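Local coordinates for protein toll-like receptor 13 (Mus musculus, PDB 4Z0C) that senses bacterial infection by recognising and binding 23S ribosomal RNA, and signals through MYD88 and TRAF6 to activate NF-kappa-B and the inflammatory response, at residues Val641-Gln644 against Ser645-Lys648; Asn669-Phe672 against Lys673-Met677; Val49-Pro52 against Trp53-Thr56; Asn362-Lys365 against Ser366-Asp369; Val619-Met622 against Phe623-Leu626. One frame throughout, in Å; residues are numbered along the deposited sequence.

Contact 1: residues Val641-Gln644 against Ser645-Lys648; sequences VINQ and SHLK
N643 and H646 lock together in the tight half of this local turn. The backbone N of N643 donates to ND1 of H646 at 3.1 Å, approaching 34° out of the imidazole plane, so ND1 acts here as an acceptor, consistent with a ring that is not protonated on that nitrogen. With CG wedged between its own backbone N and carbonyl carbon (chi1 59°), N643 swings its amide over one face of the same ring. Amide and imidazole are stacked with their planes 12° apart, and OD1 lies toward the rim of the ring. That oxygen also takes a weak bond from S645 N at 2.9 Å, while N643 O receives a second weak bond from H646 N at 3.0 Å. On the inner side, I642 CG1 packs 3.4 Å from H646 ND1, and I642 CD1 meets L647 CD1 at 3.8 Å, the two side chains crossing at about a right angle; both also reach F656 in strand 655-657. The outer side is looser. Q644, S645 and K648 are exposed. The turn is held here by a weak bond, L647 N to Q644 O at 3.3 Å; the Q644 side chain packs on W671, and K648 leaves the turn to form a salt bridge with D621. The weak bond from S645 N to N643 OD1 has the pattern of an Asx turn, which runs into the type I turn S645-K648, a compact way for repeat LRR 25 to round the convex side of the leucine-rich-repeat solenoid.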
loop_
_atom_site.group_PDB
_atom_site.type_symbol
_atom_site.label_atom_id
_atom_site.label_comp_id
_atom_site.label_asym_id
_atom_site.label_seq_id
_atom_site.Cartn_x
_atom_site.Cartn_y
_atom_site.Cartn_z
ATOM N N VAL A 641 33.233 2.706 -12.261
ATOM C CA VAL A 641 34.614 2.695 -11.829
ATOM C C VAL A 641 34.692 2.587 -10.322
ATOM O O VAL A 641 33.977 3.290 -9.609
ATOM C CB VAL A 641 35.342 4.020 -12.268
ATOM C CG1 VAL A 641 36.690 4.180 -11.557
ATOM C CG2 VAL A 641 35.513 4.068 -13.786
ATOM N N ILE A 642 35.559 1.702 -9.835
ATOM C CA ILE A 642 35.920 1.731 -8.427
ATOM C C ILE A 642 37.456 1.652 -8.244
ATOM O O ILE A 642 38.144 1.002 -9.029
ATOM C CB ILE A 642 35.125 0.656 -7.656
ATOM C CG1 ILE A 642 35.312 0.785 -6.145
ATOM C CG2 ILE A 642 35.428 -0.717 -8.187
ATOM C CD1 ILE A 642 36.267 -0.154 -5.574
ATOM N N ASN A 643 37.976 2.343 -7.228
ATOM C CA ASN A 643 39.406 2.455 -7.003
ATOM C C ASN A 643 39.718 2.708 -5.539
ATOM O O ASN A 643 38.805 2.791 -4.721
ATOM C CB ASN A 643 40.028 3.568 -7.883
ATOM C CG ASN A 643 39.415 4.955 -7.630
ATOM O OD1 ASN A 643 39.312 5.413 -6.494
ATOM N ND2 ASN A 643 38.991 5.615 -8.703
ATOM N N GLN A 644 41.010 2.879 -5.249
ATOM C CA GLN A 644 41.547 3.037 -3.900
ATOM C C GLN A 644 40.904 4.158 -3.116
ATOM O O GLN A 644 40.789 4.072 -1.892
ATOM C CB GLN A 644 43.056 3.335 -3.954
ATOM C CG GLN A 644 43.843 2.540 -4.955
ATOM C CD GLN A 644 44.257 3.329 -6.178
ATOM O OE1 GLN A 644 43.472 3.532 -7.103
ATOM N NE2 GLN A 644 45.508 3.776 -6.192
ATOM N N SER A 645 40.530 5.226 -3.819
ATOM C CA SER A 645 39.849 6.355 -3.192
ATOM C C SER A 645 38.552 5.950 -2.495
ATOM O O SER A 645 38.285 6.359 -1.363
ATOM C CB SER A 645 39.522 7.418 -4.226
ATOM O OG SER A 645 39.569 8.693 -3.623
ATOM N N HIS A 646 37.732 5.168 -3.185
ATOM C CA HIS A 646 36.413 4.800 -2.660
ATOM C C HIS A 646 36.558 3.989 -1.400
ATOM O O HIS A 646 35.773 4.127 -0.459
ATOM C CB HIS A 646 35.641 4.011 -3.702
ATOM C CG HIS A 646 35.460 4.755 -4.986
ATOM N ND1 HIS A 646 35.636 4.169 -6.220
ATOM C CD2 HIS A 646 35.112 6.045 -5.221
ATOM C CE1 HIS A 646 35.407 5.069 -7.164
ATOM N NE2 HIS A 646 35.089 6.213 -6.584
ATOM N N LEU A 647 37.618 3.179 -1.398
ATOM C CA LEU A 647 37.897 2.184 -0.373
ATOM C C LEU A 647 38.900 2.679 0.672
ATOM O O LEU A 647 39.327 1.910 1.543
ATOM C CB LEU A 647 38.441 0.927 -1.043
ATOM C CG LEU A 647 37.424 0.138 -1.859
ATOM C CD1 LEU A 647 38.052 -1.126 -2.419
ATOM C CD2 LEU A 647 36.185 -0.184 -1.013
ATOM N N LYS A 648 39.297 3.949 0.566
ATOM C CA LYS A 648 40.223 4.550 1.523
ATOM C C LYS A 648 39.775 4.390 2.982
ATOM O O LYS A 648 38.646 4.720 3.346
ATOM C CB LYS A 648 40.452 6.038 1.204
ATOM C CG LYS A 648 41.656 6.626 1.938
ATOM C CD LYS A 648 41.700 8.157 1.967
ATOM C CE LYS A 648 40.845 8.808 0.885
ATOM N NZ LYS A 648 40.940 10.299 0.910
#

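Contact 2: residues Asn669-Phe672 against Lys673-Met677; sequences NLWF and KNWSM
W671 and W675, one helical turn apart, lie side by side and point the same way, forming an offset stack in which the six-membered ring of W671 overlaps the five-membered ring of W675. The centroids are 4.6 Å apart and the planes 15° from parallel, with W671 CZ2 coming within 3.5 Å of W675 CG. Both side chains set CG anti to the backbone N (chi1 175° and 170°), which sends the two indoles out in one direction and leaves W675 CB over the W671 six-membered ring, 3.9 Å from its centroid. F672 repeats the pattern on the next flank: S676 CB sits over one face of its ring, 4.1 Å from the centroid. The two aromatic flanks meet where F672 CE1 approaches the edge of the W675 indole, 4.2 Å from CZ3. Beneath the rings the backbone is held by i to i+4 bonds, among them W675 N to W671 O at 3.0 Å and S676 N to F672 O at 2.7 Å. N669 occupies the N-cap position without capping with its side chain; its amide instead bonds Q664 O, K640 O and I642 N, fastening the start of the helix to the last repeat and to the LRRCT segment just before it. Further along, S676 shares backbone hydrogen bonds with Y1, and N674 ND2 bonds D706. Helix 670-678 lays its aromatic side chains on LRR 25, as in a C-terminal capping module (LRRCT) that closes the end of a leucine-rich-repeat solenoid.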
loop_
_atom_site.group_PDB
_atom_site.type_symbol
_atom_site.label_atom_id
_atom_site.label_comp_id
_atom_site.label_asym_id
_atom_site.label_seq_id
_atom_site.Cartn_x
_atom_site.Cartn_y
_atom_site.Cartn_z
ATOM N N ASN A 669 39.886 0.911 -13.859
ATOM C CA ASN A 669 39.602 -0.165 -12.918
ATOM C C ASN A 669 40.762 -1.108 -12.694
ATOM O O ASN A 669 40.587 -2.164 -12.066
ATOM C CB ASN A 669 38.375 -0.962 -13.381
ATOM C CG ASN A 669 37.097 -0.215 -13.153
ATOM O OD1 ASN A 669 36.916 0.389 -12.099
ATOM N ND2 ASN A 669 36.217 -0.208 -14.152
ATOM N N LEU A 670 41.936 -0.738 -13.210
ATOM C CA LEU A 670 43.108 -1.606 -13.125
ATOM C C LEU A 670 43.490 -1.897 -11.679
ATOM O O LEU A 670 43.700 -3.040 -11.334
ATOM C CB LEU A 670 44.305 -1.044 -13.903
ATOM C CG LEU A 670 45.559 -1.925 -13.813
ATOM C CD1 LEU A 670 45.250 -3.297 -14.384
ATOM C CD2 LEU A 670 46.747 -1.303 -14.532
ATOM N N TRP A 671 43.551 -0.878 -10.822
ATOM C CA TRP A 671 43.846 -1.161 -9.418
ATOM C C TRP A 671 42.816 -2.122 -8.787
ATOM O O TRP A 671 43.188 -3.081 -8.093
ATOM C CB TRP A 671 43.939 0.116 -8.568
ATOM C CG TRP A 671 44.112 -0.268 -7.111
ATOM C CD1 TRP A 671 45.286 -0.595 -6.479
ATOM C CD2 TRP A 671 43.072 -0.430 -6.129
ATOM N NE1 TRP A 671 45.042 -0.929 -5.163
ATOM C CE2 TRP A 671 43.693 -0.837 -4.924
ATOM C CE3 TRP A 671 41.684 -0.259 -6.147
ATOM C CZ2 TRP A 671 42.965 -1.071 -3.750
ATOM C CZ3 TRP A 671 40.964 -0.494 -4.975
ATOM C CH2 TRP A 671 41.606 -0.888 -3.796
ATOM N N PHE A 672 41.531 -1.871 -9.044
ATOM C CA PHE A 672 40.466 -2.675 -8.451
ATOM C C PHE A 672 40.544 -4.145 -8.877
ATOM O O PHE A 672 40.497 -5.030 -8.038
ATOM C CB PHE A 672 39.070 -2.096 -8.766
ATOM C CG PHE A 672 37.929 -2.947 -8.238
ATOM C CD1 PHE A 672 37.625 -2.955 -6.880
ATOM C CD2 PHE A 672 37.195 -3.767 -9.093
ATOM C CE1 PHE A 672 36.584 -3.730 -6.393
ATOM C CE2 PHE A 672 36.165 -4.553 -8.615
ATOM C CZ PHE A 672 35.859 -4.535 -7.261
ATOM N N LYS A 673 40.693 -4.384 -10.178
ATOM C CA LYS A 673 40.764 -5.729 -10.736
ATOM C C LYS A 673 41.866 -6.580 -10.101
ATOM O O LYS A 673 41.640 -7.744 -9.758
ATOM C CB LYS A 673 40.954 -5.651 -12.252
ATOM C CG LYS A 673 41.518 -6.908 -12.888
ATOM C CD LYS A 673 42.077 -6.581 -14.270
ATOM C CE LYS A 673 42.834 -7.753 -14.888
ATOM N NZ LYS A 673 44.192 -7.932 -14.287
ATOM N N ASN A 674 43.054 -6.003 -9.948
ATOM C CA ASN A 674 44.165 -6.718 -9.314
ATOM C C ASN A 674 43.986 -6.928 -7.814
ATOM O O ASN A 674 44.258 -8.015 -7.298
ATOM C CB ASN A 674 45.491 -6.012 -9.605
ATOM C CG ASN A 674 45.937 -6.204 -11.034
ATOM O OD1 ASN A 674 45.765 -7.280 -11.605
ATOM N ND2 ASN A 674 46.442 -5.142 -11.646
ATOM N N TRP A 675 43.514 -5.888 -7.126
ATOM C CA TRP A 675 43.332 -5.933 -5.680
ATOM C C TRP A 675 42.183 -6.876 -5.309
ATOM O O TRP A 675 42.280 -7.633 -4.337
ATOM C CB TRP A 675 43.074 -4.534 -5.110
ATOM C CG TRP A 675 42.641 -4.557 -3.668
ATOM C CD1 TRP A 675 43.453 -4.592 -2.571
ATOM C CD2 TRP A 675 41.293 -4.576 -3.167
ATOM N NE1 TRP A 675 42.695 -4.624 -1.420
ATOM C CE2 TRP A 675 41.369 -4.606 -1.758
ATOM C CE3 TRP A 675 40.033 -4.560 -3.772
ATOM C CZ2 TRP A 675 40.234 -4.632 -0.946
ATOM C CZ3 TRP A 675 38.898 -4.582 -2.958
ATOM C CH2 TRP A 675 39.009 -4.614 -1.563
ATOM N N SER A 676 41.103 -6.833 -6.086
ATOM C CA SER A 676 39.912 -7.633 -5.777
ATOM C C SER A 676 40.191 -9.120 -5.912
ATOM O O SER A 676 39.640 -9.916 -5.162
ATOM C CB SER A 676 38.738 -7.265 -6.668
ATOM O OG SER A 676 38.985 -7.683 -7.993
ATOM N N MET A 677 41.029 -9.485 -6.884
ATOM C CA MET A 677 41.415 -10.883 -7.098
ATOM C C MET A 677 42.410 -11.336 -6.049
ATOM O O MET A 677 42.423 -12.506 -5.667
ATOM C CB MET A 677 42.005 -11.101 -8.495
ATOM C CG MET A 677 41.044 -10.780 -9.639
ATOM S SD MET A 677 41.736 -10.974 -11.302
ATOM C CE MET A 677 42.059 -12.740 -11.264
#

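Contact 3: residues Val49-Pro52 against Trp53-Thr56; sequences VLPP and WSFT
The chain runs extended through P51, bends at P52 and folds back, bringing the CA atoms of P51 and S54 to 5.5 Å from each other. Across this bend the hydroxyl of S54 donates to P51 O, with OG and O 2.7 Å apart. The bond meets the carbonyl at a C=O...OG angle of 128° and is tilted 28° from the carbonyl plane. With chi1 at -67°, OG lies beside the serine's own backbone N, facing back toward the prolines, and it also rests against the P51 ring, 3.3 Å from CD and 3.4 Å from CG. W53 takes the outer side: its indole sits obliquely by the preceding carbonyl, with CD1 3.0 Å from P52 O, and it reaches R80 of the next repeat. Farther on, the hydroxyl of T56 donates to W53 O at 2.9 Å, closing a second small loop. L50 and S54 both pack on L26 of helix 26-30, which places the bend at the N-terminal end of the solenoid, in LRR 1. A side-chain hydroxyl thus satisfies the P51 carbonyl across the bend, and the buried S54 OG gains an acceptor.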
loop_
_atom_site.group_PDB
_atom_site.type_symbol
_atom_site.label_atom_id
_atom_site.label_comp_id
_atom_site.label_asym_id
_atom_site.label_seq_id
_atom_site.Cartn_x
_atom_site.Cartn_y
_atom_site.Cartn_z
ATOM N N VAL A 49 24.026 -34.441 -13.730
ATOM C CA VAL A 49 24.779 -35.615 -13.298
ATOM C C VAL A 49 25.786 -35.277 -12.210
ATOM O O VAL A 49 26.327 -34.171 -12.160
ATOM C CB VAL A 49 25.500 -36.350 -14.468
ATOM C CG1 VAL A 49 24.559 -36.562 -15.649
ATOM C CG2 VAL A 49 26.732 -35.600 -14.904
ATOM N N LEU A 50 26.006 -36.240 -11.323
ATOM C CA LEU A 50 27.017 -36.116 -10.287
ATOM C C LEU A 50 28.108 -37.141 -10.571
ATOM O O LEU A 50 27.955 -38.323 -10.239
ATOM C CB LEU A 50 26.417 -36.369 -8.900
ATOM C CG LEU A 50 26.041 -35.158 -8.042
ATOM C CD1 LEU A 50 24.994 -34.324 -8.738
ATOM C CD2 LEU A 50 25.588 -35.557 -6.647
ATOM N N PRO A 51 29.209 -36.688 -11.200
ATOM C CA PRO A 51 30.376 -37.505 -11.566
ATOM C C PRO A 51 31.084 -38.092 -10.346
ATOM O O PRO A 51 30.841 -37.633 -9.226
ATOM C CB PRO A 51 31.289 -36.512 -12.302
ATOM C CG PRO A 51 30.794 -35.130 -11.903
ATOM C CD PRO A 51 29.327 -35.297 -11.681
ATOM N N PRO A 52 31.931 -39.118 -10.566
ATOM C CA PRO A 52 32.666 -39.921 -9.575
ATOM C C PRO A 52 33.525 -39.224 -8.513
ATOM O O PRO A 52 33.764 -39.834 -7.488
ATOM C CB PRO A 52 33.560 -40.796 -10.452
ATOM C CG PRO A 52 32.753 -41.020 -11.664
ATOM C CD PRO A 52 32.011 -39.737 -11.905
ATOM N N TRP A 53 34.016 -38.018 -8.723
ATOM C CA TRP A 53 34.691 -37.350 -7.615
ATOM C C TRP A 53 34.302 -35.888 -7.581
ATOM O O TRP A 53 35.154 -35.004 -7.715
ATOM C CB TRP A 53 36.219 -37.515 -7.683
ATOM C CG TRP A 53 36.739 -38.739 -6.974
ATOM C CD1 TRP A 53 36.785 -40.024 -7.462
ATOM C CD2 TRP A 53 37.285 -38.800 -5.645
ATOM N NE1 TRP A 53 37.322 -40.869 -6.520
ATOM C CE2 TRP A 53 37.638 -40.148 -5.398
ATOM C CE3 TRP A 53 37.500 -37.853 -4.639
ATOM C CZ2 TRP A 53 38.197 -40.566 -4.188
ATOM C CZ3 TRP A 53 38.071 -38.273 -3.437
ATOM C CH2 TRP A 53 38.413 -39.614 -3.227
ATOM N N SER A 54 33.006 -35.648 -7.391
ATOM C CA SER A 54 32.432 -34.321 -7.538
ATOM C C SER A 54 32.981 -33.331 -6.530
ATOM O O SER A 54 33.123 -32.158 -6.839
ATOM C CB SER A 54 30.908 -34.390 -7.453
ATOM O OG SER A 54 30.362 -35.088 -8.564
ATOM N N PHE A 55 33.356 -33.811 -5.351
ATOM C CA PHE A 55 33.766 -32.907 -4.278
ATOM C C PHE A 55 35.180 -33.121 -3.734
ATOM O O PHE A 55 35.415 -32.931 -2.543
ATOM C CB PHE A 55 32.728 -32.951 -3.161
ATOM C CG PHE A 55 31.348 -32.614 -3.635
ATOM C CD1 PHE A 55 30.961 -31.286 -3.791
ATOM C CD2 PHE A 55 30.444 -33.621 -3.975
ATOM C CE1 PHE A 55 29.697 -30.970 -4.252
ATOM C CE2 PHE A 55 29.167 -33.302 -4.435
ATOM C CZ PHE A 55 28.801 -31.977 -4.577
ATOM N N THR A 56 36.109 -33.503 -4.613
ATOM C CA THR A 56 37.495 -33.836 -4.239
ATOM C C THR A 56 38.190 -32.809 -3.343
ATOM O O THR A 56 38.747 -33.157 -2.303
ATOM C CB THR A 56 38.400 -34.035 -5.479
ATOM O OG1 THR A 56 37.789 -34.945 -6.395
ATOM C CG2 THR A 56 39.755 -34.583 -5.060
#

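Contact 4: residues Asn362-Lys365 against Ser366-Asp369; sequences NKFK and SFPD
F364 and F367 supply the apolar part of this contact. Their side chains cross at about a right angle, and CE1 of F367 is poised over the centre of one face of the F364 ring. The ring planes are inclined at 36° with centroids 4.4 Å apart, an oblique pairing. Packing is close along the whole overlap: F367 CE1 lies 3.3 Å from F364 CD1, and F367 CZ is 3.4 Å from F364 CG and 3.6 Å from F364 CB. Each phenylalanine carries CG beside its backbone N (chi1 -71° and -60°), which lets residues three apart turn their rings to the same, buried side of the loop. The two halves share no hydrogen bond; the polar bonds lie within one half or go to other loops. S366 OG makes a weak bond to F367 O at 3.5 Å, within its own half, and the same carbonyl has a stronger partner in N392 ND2. F364 N is bonded by N386 OD1, and N362 uses its amide to bond L340 N, L335 O and L359 O, in the manner of the asparagine ladder of leucine-rich repeats. The exposed part consists of K365, whose chain extends outward, and S366, which together bridge the two rings along the backbone. The loop belongs to LRR 14 and follows strand 356-358 before strand 380-382; both rings lean on I343 of strand 342-343 in the preceding repeat, and F367 also meets F372 edge-to-face farther along the same loop.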
loop_
_atom_site.group_PDB
_atom_site.type_symbol
_atom_site.label_atom_id
_atom_site.label_comp_id
_atom_site.label_asym_id
_atom_site.label_seq_id
_atom_site.Cartn_x
_atom_site.Cartn_y
_atom_site.Cartn_z
ATOM N N ASN A 362 -14.083 -18.868 13.686
ATOM C CA ASN A 362 -15.479 -19.242 13.823
ATOM C C ASN A 362 -16.419 -18.129 13.323
ATOM O O ASN A 362 -16.097 -17.415 12.369
ATOM C CB ASN A 362 -15.792 -19.661 15.267
ATOM C CG ASN A 362 -15.311 -21.094 15.568
ATOM O OD1 ASN A 362 -15.865 -22.060 15.040
ATOM N ND2 ASN A 362 -14.289 -21.227 16.415
ATOM N N LYS A 363 -17.588 -18.004 13.945
ATOM C CA LYS A 363 -18.588 -17.036 13.511
ATOM C C LYS A 363 -18.984 -16.174 14.698
ATOM O O LYS A 363 -20.121 -15.740 14.799
ATOM C CB LYS A 363 -19.840 -17.746 12.976
ATOM C CG LYS A 363 -19.631 -18.794 11.876
ATOM C CD LYS A 363 -19.028 -18.163 10.654
ATOM C CE LYS A 363 -18.911 -19.148 9.507
ATOM N NZ LYS A 363 -17.729 -18.777 8.659
ATOM N N PHE A 364 -18.056 -15.949 15.617
ATOM C CA PHE A 364 -18.355 -15.121 16.776
ATOM C C PHE A 364 -18.419 -13.649 16.376
ATOM O O PHE A 364 -17.449 -13.072 15.847
ATOM C CB PHE A 364 -17.302 -15.308 17.877
ATOM C CG PHE A 364 -17.351 -16.657 18.583
ATOM C CD1 PHE A 364 -18.430 -17.001 19.393
ATOM C CD2 PHE A 364 -16.296 -17.557 18.462
ATOM C CE1 PHE A 364 -18.462 -18.217 20.056
ATOM C CE2 PHE A 364 -16.325 -18.790 19.114
ATOM C CZ PHE A 364 -17.408 -19.112 19.916
ATOM N N LYS A 365 -19.576 -13.047 16.611
ATOM C CA LYS A 365 -19.724 -11.608 16.487
ATOM C C LYS A 365 -19.521 -10.999 17.865
ATOM O O LYS A 365 -19.049 -9.873 18.009
ATOM C CB LYS A 365 -21.105 -11.259 15.947
ATOM C CG LYS A 365 -21.275 -11.570 14.473
ATOM C CD LYS A 365 -22.624 -11.048 13.959
ATOM C CE LYS A 365 -22.930 -11.646 12.602
ATOM N NZ LYS A 365 -24.222 -11.169 12.095
ATOM N N SER A 366 -19.845 -11.779 18.884
ATOM C CA SER A 366 -19.652 -11.345 20.253
ATOM C C SER A 366 -19.579 -12.530 21.212
ATOM O O SER A 366 -19.629 -13.687 20.798
ATOM C CB SER A 366 -20.786 -10.406 20.675
ATOM O OG SER A 366 -20.454 -9.739 21.877
ATOM N N PHE A 367 -19.455 -12.210 22.497
ATOM C CA PHE A 367 -19.467 -13.172 23.576
ATOM C C PHE A 367 -20.230 -12.528 24.705
ATOM O O PHE A 367 -20.101 -11.326 24.935
ATOM C CB PHE A 367 -18.051 -13.476 24.055
ATOM C CG PHE A 367 -17.166 -14.037 22.990
ATOM C CD1 PHE A 367 -17.167 -15.392 22.722
ATOM C CD2 PHE A 367 -16.342 -13.213 22.253
ATOM C CE1 PHE A 367 -16.364 -15.921 21.740
ATOM C CE2 PHE A 367 -15.530 -13.739 21.268
ATOM C CZ PHE A 367 -15.543 -15.100 21.015
ATOM N N PRO A 368 -21.032 -13.324 25.418
ATOM C CA PRO A 368 -21.803 -12.789 26.541
ATOM C C PRO A 368 -20.936 -12.513 27.757
ATOM O O PRO A 368 -19.807 -13.008 27.846
ATOM C CB PRO A 368 -22.809 -13.907 26.833
ATOM C CG PRO A 368 -22.167 -15.136 26.325
ATOM C CD PRO A 368 -21.363 -14.724 25.124
ATOM N N ASP A 369 -21.489 -11.740 28.688
ATOM C CA ASP A 369 -20.836 -11.395 29.946
ATOM C C ASP A 369 -20.377 -12.644 30.694
ATOM O O ASP A 369 -21.101 -13.634 30.766
ATOM C CB ASP A 369 -21.796 -10.603 30.829
ATOM C CG ASP A 369 -22.295 -9.342 30.159
ATOM O OD1 ASP A 369 -21.652 -8.896 29.179
ATOM O OD2 ASP A 369 -23.344 -8.815 30.594
#

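Contact 5: residues Val619-Met622 against Phe623-Leu626; sequences VPDM and FSSL
M622 lays its side chain obliquely across the ring of F623, its immediate neighbour in sequence. CB starts the path beside the backbone, 3.2 Å from F623 N. With chi1 at 179° the next atom, CG, is carried over one face of the phenyl ring, 4.1 Å from its centroid and 19° off the normal, in a CH-pi contact displaced toward the rim at CE1. SD follows at 4.6 Å from the same centroid, approaching obliquely at 34° and equally close to CE1 and CZ, 4.1 Å from each: a Met-aromatic contact. Beyond the sulfur the chain bends at chi3, so CE leaves the ring, and the side chain also packs on F599. These residues belong to the convex-side loop of LRR 24, where a type II turn, V619-M622, is followed at once by a type I turn, F623-L626; the fold packs such loops side by side, and F623 meets F632 of the next repeat's strand. On the exposed flank, S624 OG donates to D621 OD1 at 2.8 Å, using the anti lone pair of the carboxylate oxygen. The same OD1 also forms a salt bridge with K648.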
loop_
_atom_site.group_PDB
_atom_site.type_symbol
_atom_site.label_atom_id
_atom_site.label_comp_id
_atom_site.label_asym_id
_atom_site.label_seq_id
_atom_site.Cartn_x
_atom_site.Cartn_y
_atom_site.Cartn_z
ATOM N N VAL A 619 30.427 9.527 -3.909
ATOM C CA VAL A 619 30.880 10.804 -3.352
ATOM C C VAL A 619 32.235 10.640 -2.655
ATOM O O VAL A 619 32.361 9.807 -1.752
ATOM C CB VAL A 619 29.846 11.360 -2.336
ATOM C CG1 VAL A 619 30.443 12.488 -1.519
ATOM C CG2 VAL A 619 28.555 11.809 -3.040
ATOM N N PRO A 620 33.249 11.443 -3.056
ATOM C CA PRO A 620 34.613 11.338 -2.499
ATOM C C PRO A 620 34.655 11.504 -0.976
ATOM O O PRO A 620 34.002 12.412 -0.449
ATOM C CB PRO A 620 35.375 12.489 -3.188
ATOM C CG PRO A 620 34.641 12.706 -4.465
ATOM C CD PRO A 620 33.172 12.449 -4.131
ATOM N N ASP A 621 35.382 10.614 -0.293
ATOM C CA ASP A 621 35.509 10.639 1.173
ATOM C C ASP A 621 34.201 10.438 1.959
ATOM O O ASP A 621 34.142 10.709 3.163
ATOM C CB ASP A 621 36.232 11.905 1.663
ATOM C CG ASP A 621 37.745 11.856 1.421
ATOM O OD1 ASP A 621 38.376 10.820 1.737
ATOM O OD2 ASP A 621 38.306 12.868 0.946
ATOM N N MET A 622 33.149 9.986 1.289
ATOM C CA MET A 622 31.905 9.711 1.997
ATOM C C MET A 622 32.031 8.562 3.008
ATOM O O MET A 622 31.422 8.591 4.076
ATOM C CB MET A 622 30.777 9.423 1.006
ATOM C CG MET A 622 29.453 9.096 1.666
ATOM S SD MET A 622 28.094 9.124 0.487
ATOM C CE MET A 622 27.643 10.852 0.635
ATOM N N PHE A 623 32.854 7.573 2.687
ATOM C CA PHE A 623 32.923 6.360 3.497
ATOM C C PHE A 623 34.199 6.272 4.335
ATOM O O PHE A 623 34.357 5.353 5.142
ATOM C CB PHE A 623 32.811 5.138 2.577
ATOM C CG PHE A 623 31.670 5.235 1.584
ATOM C CD1 PHE A 623 30.347 5.188 2.012
ATOM C CD2 PHE A 623 31.916 5.347 0.221
ATOM C CE1 PHE A 623 29.314 5.277 1.105
ATOM C CE2 PHE A 623 30.861 5.422 -0.690
ATOM C CZ PHE A 623 29.576 5.387 -0.246
ATOM N N SER A 624 35.070 7.265 4.172
ATOM C CA SER A 624 36.393 7.301 4.799
ATOM C C SER A 624 36.391 7.334 6.323
ATOM O O SER A 624 37.430 7.173 6.924
ATOM C CB SER A 624 37.181 8.513 4.301
ATOM O OG SER A 624 37.382 8.428 2.910
ATOM N N SER A 625 35.249 7.578 6.955
ATOM C CA SER A 625 35.219 7.582 8.415
ATOM C C SER A 625 34.824 6.219 8.957
ATOM O O SER A 625 34.956 5.960 10.150
ATOM C CB SER A 625 34.253 8.640 8.959
ATOM O OG SER A 625 34.835 9.934 8.921
ATOM N N LEU A 626 34.363 5.346 8.070
ATOM C CA LEU A 626 33.786 4.079 8.492
ATOM C C LEU A 626 34.866 3.047 8.853
ATOM O O LEU A 626 35.152 2.138 8.079
ATOM C CB LEU A 626 32.814 3.558 7.423
ATOM C CG LEU A 626 31.706 4.538 6.985
ATOM C CD1 LEU A 626 30.851 3.949 5.861
ATOM C CD2 LEU A 626 30.819 4.996 8.145
#

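Each contact is local in sequence: four lie in loops and bends, and contact 2 in a helix. From the N terminus they follow in series without nesting or crossing. Contact 3 closes a bend in LRR 1, near the N-terminal end of the solenoid. Contact 4 bends the loop of LRR 14 on the far side of the ring-like domain, its centre about 62 Å from that of contact 3. The remaining three cluster near the C-terminal end: contact 5 in LRR 24, contact 1 in LRR 25, contact 2 in the LRRCT helix. Contact 1 mediates, tied to contact 5 through K648 and D621 and to contact 2 through I642 and N669, linking LRR 24, LRR 25 and the closing helix in sequence.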